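Probable transcriptional repressor protein (PDB 4FX0) probably binds DNA as a dimeric, redox-responsive transcriptional repressor of the MarR family in Mycobacterium tuberculosis. Local coordinates at residues T38-E46 with I95-L105. Numbering follows the deposited sequence.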
loop_
_atom_site.group_PDB
_atom_site.type_symbol
_atom_site.label_atom_id
_atom_site.label_comp_id
_atom_site.label_asym_id
_atom_site.label_seq_id
_atom_site.Cartn_x
_atom_site.Cartn_y
_atom_site.Cartn_z
ATOM N N THR B 38 -5.670 3.465 12.075
ATOM C CA THR B 38 -4.985 4.002 13.245
ATOM C C THR B 38 -5.907 3.998 14.459
ATOM O O THR B 38 -5.494 3.625 15.556
ATOM C CB THR B 38 -4.451 5.430 13.002
ATOM O OG1 THR B 38 -5.546 6.344 12.879
ATOM C CG2 THR B 38 -3.605 5.479 11.738
ATOM N N LEU B 39 -7.155 4.408 14.259
ATOM C CA LEU B 39 -8.139 4.383 15.335
ATOM C C LEU B 39 -8.239 2.981 15.914
ATOM O O LEU B 39 -8.033 2.776 17.110
ATOM C CB LEU B 39 -9.514 4.823 14.832
ATOM C CG LEU B 39 -9.702 6.310 14.540
ATOM C CD1 LEU B 39 -11.146 6.589 14.164
ATOM C CD2 LEU B 39 -9.291 7.140 15.742
ATOM N N ALA B 40 -8.560 2.023 15.051
ATOM C CA ALA B 40 -8.676 0.629 15.454
ATOM C C ALA B 40 -7.465 0.210 16.277
ATOM O O ALA B 40 -7.607 -0.386 17.345
ATOM C CB ALA B 40 -8.822 -0.261 14.231
ATOM N N VAL B 41 -6.277 0.532 15.776
ATOM C CA VAL B 41 -5.033 0.221 16.473
ATOM C C VAL B 41 -5.033 0.800 17.881
ATOM O O VAL B 41 -4.696 0.114 18.846
ATOM C CB VAL B 41 -3.809 0.774 15.717
ATOM C CG1 VAL B 41 -2.568 0.712 16.593
ATOM C CG2 VAL B 41 -3.597 0.017 14.414
ATOM N N ILE B 42 -5.411 2.070 17.987
ATOM C CA ILE B 42 -5.443 2.762 19.271
ATOM C C ILE B 42 -6.472 2.143 20.211
ATOM O O ILE B 42 -6.187 1.900 21.383
ATOM C CB ILE B 42 -5.742 4.263 19.093
ATOM C CG1 ILE B 42 -4.631 4.930 18.279
ATOM C CG2 ILE B 42 -5.891 4.939 20.445
ATOM C CD1 ILE B 42 -4.883 6.389 17.978
ATOM N N SER B 43 -7.667 1.884 19.691
ATOM C CA SER B 43 -8.719 1.257 20.481
ATOM C C SER B 43 -8.272 -0.113 20.976
ATOM O O SER B 43 -8.716 -0.581 22.025
ATOM C CB SER B 43 -10.002 1.125 19.658
ATOM O OG SER B 43 -9.800 0.300 18.524
ATOM N N LEU B 44 -7.391 -0.751 20.212
ATOM C CA LEU B 44 -6.867 -2.064 20.568
ATOM C C LEU B 44 -5.830 -1.984 21.678
ATOM O O LEU B 44 -5.839 -2.793 22.605
ATOM C CB LEU B 44 -6.222 -2.727 19.349
ATOM C CG LEU B 44 -7.123 -3.372 18.297
ATOM C CD1 LEU B 44 -6.298 -3.751 17.078
ATOM C CD2 LEU B 44 -7.831 -4.588 18.871
ATOM N N SER B 45 -4.937 -1.007 21.576
ATOM C CA SER B 45 -3.744 -0.975 22.416
ATOM C C SER B 45 -3.874 -0.144 23.696
ATOM O O SER B 45 -3.002 -0.203 24.562
ATOM C CB SER B 45 -2.548 -0.488 21.594
ATOM O OG SER B 45 -2.469 -1.186 20.363
ATOM N N GLU B 46 -4.955 0.621 23.820
ATOM C CA GLU B 46 -5.134 1.500 24.978
ATOM C C GLU B 46 -5.128 0.738 26.304
ATOM O O GLU B 46 -6.063 0.000 26.618
ATOM C CB GLU B 46 -6.412 2.336 24.845
ATOM C CG GLU B 46 -7.687 1.519 24.713
ATOM C CD GLU B 46 -8.923 2.386 24.586
ATOM O OE1 GLU B 46 -8.793 3.625 24.684
ATOM O OE2 GLU B 46 -10.023 1.829 24.385
ATOM N N ILE B 95 -1.171 9.124 22.909
ATOM C CA ILE B 95 -2.357 9.233 22.069
ATOM C C ILE B 95 -3.564 8.569 22.733
ATOM O O ILE B 95 -3.469 7.449 23.236
ATOM C CB ILE B 95 -2.129 8.610 20.673
ATOM C CG1 ILE B 95 -0.864 9.181 20.027
ATOM C CG2 ILE B 95 -3.333 8.848 19.779
ATOM C CD1 ILE B 95 0.314 8.229 20.035
ATOM N N GLU B 96 -4.695 9.271 22.733
ATOM C CA GLU B 96 -5.916 8.762 23.351
ATOM C C GLU B 96 -7.120 8.878 22.425
ATOM O O GLU B 96 -7.191 9.783 21.591
ATOM C CB GLU B 96 -6.206 9.506 24.657
ATOM C CG GLU B 96 -5.301 9.115 25.810
ATOM C CD GLU B 96 -5.592 9.899 27.073
ATOM O OE1 GLU B 96 -5.952 11.091 26.963
ATOM O OE2 GLU B 96 -5.464 9.325 28.175
ATOM N N LEU B 97 -8.065 7.957 22.577
ATOM C CA LEU B 97 -9.321 8.028 21.844
ATOM C C LEU B 97 -10.296 8.959 22.547
ATOM O O LEU B 97 -10.517 8.849 23.754
ATOM C CB LEU B 97 -9.957 6.644 21.706
ATOM C CG LEU B 97 -9.551 5.789 20.507
ATOM C CD1 LEU B 97 -10.461 4.576 20.414
ATOM C CD2 LEU B 97 -9.618 6.602 19.226
ATOM N N THR B 98 -10.873 9.880 21.786
ATOM C CA THR B 98 -11.939 10.722 22.303
ATOM C C THR B 98 -13.266 10.008 22.096
ATOM O O THR B 98 -13.377 9.126 21.241
ATOM C CB THR B 98 -11.981 12.081 21.592
ATOM O OG1 THR B 98 -12.236 11.882 20.195
ATOM C CG2 THR B 98 -10.659 12.810 21.764
ATOM N N ALA B 99 -14.265 10.385 22.886
ATOM C CA ALA B 99 -15.598 9.808 22.769
ATOM C C ALA B 99 -16.077 9.859 21.322
ATOM O O ALA B 99 -16.703 8.920 20.830
ATOM C CB ALA B 99 -16.573 10.540 23.678
ATOM N N LYS B 100 -15.773 10.963 20.647
ATOM C CA LYS B 100 -16.135 11.132 19.246
ATOM C C LYS B 100 -15.399 10.122 18.374
ATOM O O LYS B 100 -15.972 9.557 17.442
ATOM C CB LYS B 100 -15.822 12.556 18.781
ATOM C CG LYS B 100 -16.101 12.806 17.310
ATOM C CD LYS B 100 -15.909 14.271 16.953
ATOM C CE LYS B 100 -16.189 14.517 15.481
ATOM N NZ LYS B 100 -16.136 15.963 15.139
ATOM N N GLY B 101 -14.125 9.900 18.683
ATOM C CA GLY B 101 -13.337 8.905 17.982
ATOM C C GLY B 101 -13.966 7.532 18.112
ATOM O O GLY B 101 -14.149 6.823 17.122
ATOM N N ARG B 102 -14.302 7.160 19.343
ATOM C CA ARG B 102 -14.958 5.888 19.613
ATOM C C ARG B 102 -16.241 5.762 18.802
ATOM O O ARG B 102 -16.551 4.696 18.266
ATOM C CB ARG B 102 -15.267 5.762 21.103
ATOM C CG ARG B 102 -14.465 4.696 21.823
ATOM C CD ARG B 102 -14.594 4.846 23.327
ATOM N NE ARG B 102 -13.468 5.576 23.901
ATOM C CZ ARG B 102 -12.410 4.991 24.453
ATOM N NH1 ARG B 102 -12.337 3.669 24.507
ATOM N NH2 ARG B 102 -11.425 5.727 24.952
ATOM N N ALA B 103 -16.984 6.860 18.717
ATOM C CA ALA B 103 -18.215 6.889 17.939
ATOM C C ALA B 103 -17.942 6.589 16.467
ATOM O O ALA B 103 -18.513 5.656 15.900
ATOM C CB ALA B 103 -18.907 8.237 18.091
ATOM N N ALA B 104 -17.064 7.377 15.855
ATOM C CA ALA B 104 -16.727 7.198 14.446
ATOM C C ALA B 104 -16.253 5.775 14.164
ATOM O O ALA B 104 -16.658 5.161 13.177
ATOM C CB ALA B 104 -15.669 8.205 14.017
ATOM N N LEU B 105 -15.394 5.255 15.033
ATOM C CA LEU B 105 -14.904 3.891 14.883
ATOM C C LEU B 105 -16.065 2.904 14.938
ATOM O O LEU B 105 -16.218 2.061 14.055
ATOM C CB LEU B 105 -13.877 3.565 15.968
ATOM C CG LEU B 105 -13.296 2.150 15.940
ATOM C CD1 LEU B 105 -12.678 1.850 14.583
ATOM C CD2 LEU B 105 -12.275 1.968 17.051
#
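Ala40 O, on a residue that packs against Leu105, is gripped by two donors, Ser43 OG at 2.6 Å and Leu44 N, which arrive from the same face of its plane. Ser43 too touches Leu105, which has its CG anti to the backbone N (chi1 179°) and sends CD2 against the serine.

The rest of this largely buried contact is mainly apolar. Leu97 reaches toward the helix with both methyls: CD2 meets Leu39 CD2 at 3.5 Å, while CD1 lies against Ser43 CB at 3.6 Å. Two residues earlier in the strand, Ile42 crosses Ile95 at about a right angle, its CD1 resting on Ile95 CG2.

At the exposed rim, Glu46 OE2 accepts from Arg102 NH1 at 3.0 Å, joining Glu46 to the first turn of helix 99-119. The two side chains approach from opposite directions; the planes are 19° apart, and the carboxylate meets the guanidinium at its edge, with OE2, which uses its syn lone pair, tilted out of the guanidinium plane. Beside it a weak bond runs from Arg102 NH2 to Glu46 OE1 at 3.4 Å, and the same NH2 also leans weakly on Leu97 O. Arg102 starts out away from helix 33-45; a bend at chi3 (-97°) brings its guanidinium back to the glutamate.

Helix 38-45 runs almost perpendicular to strand 95-97, packing the winged helix-turn-helix domain's helical part against its wing and the helix that follows. Val82 and Met76 close around Leu39, Ile95 pairs through its backbone with Ile51 of strand 51-53, and Phe3 of the second subunit packs on Ala40.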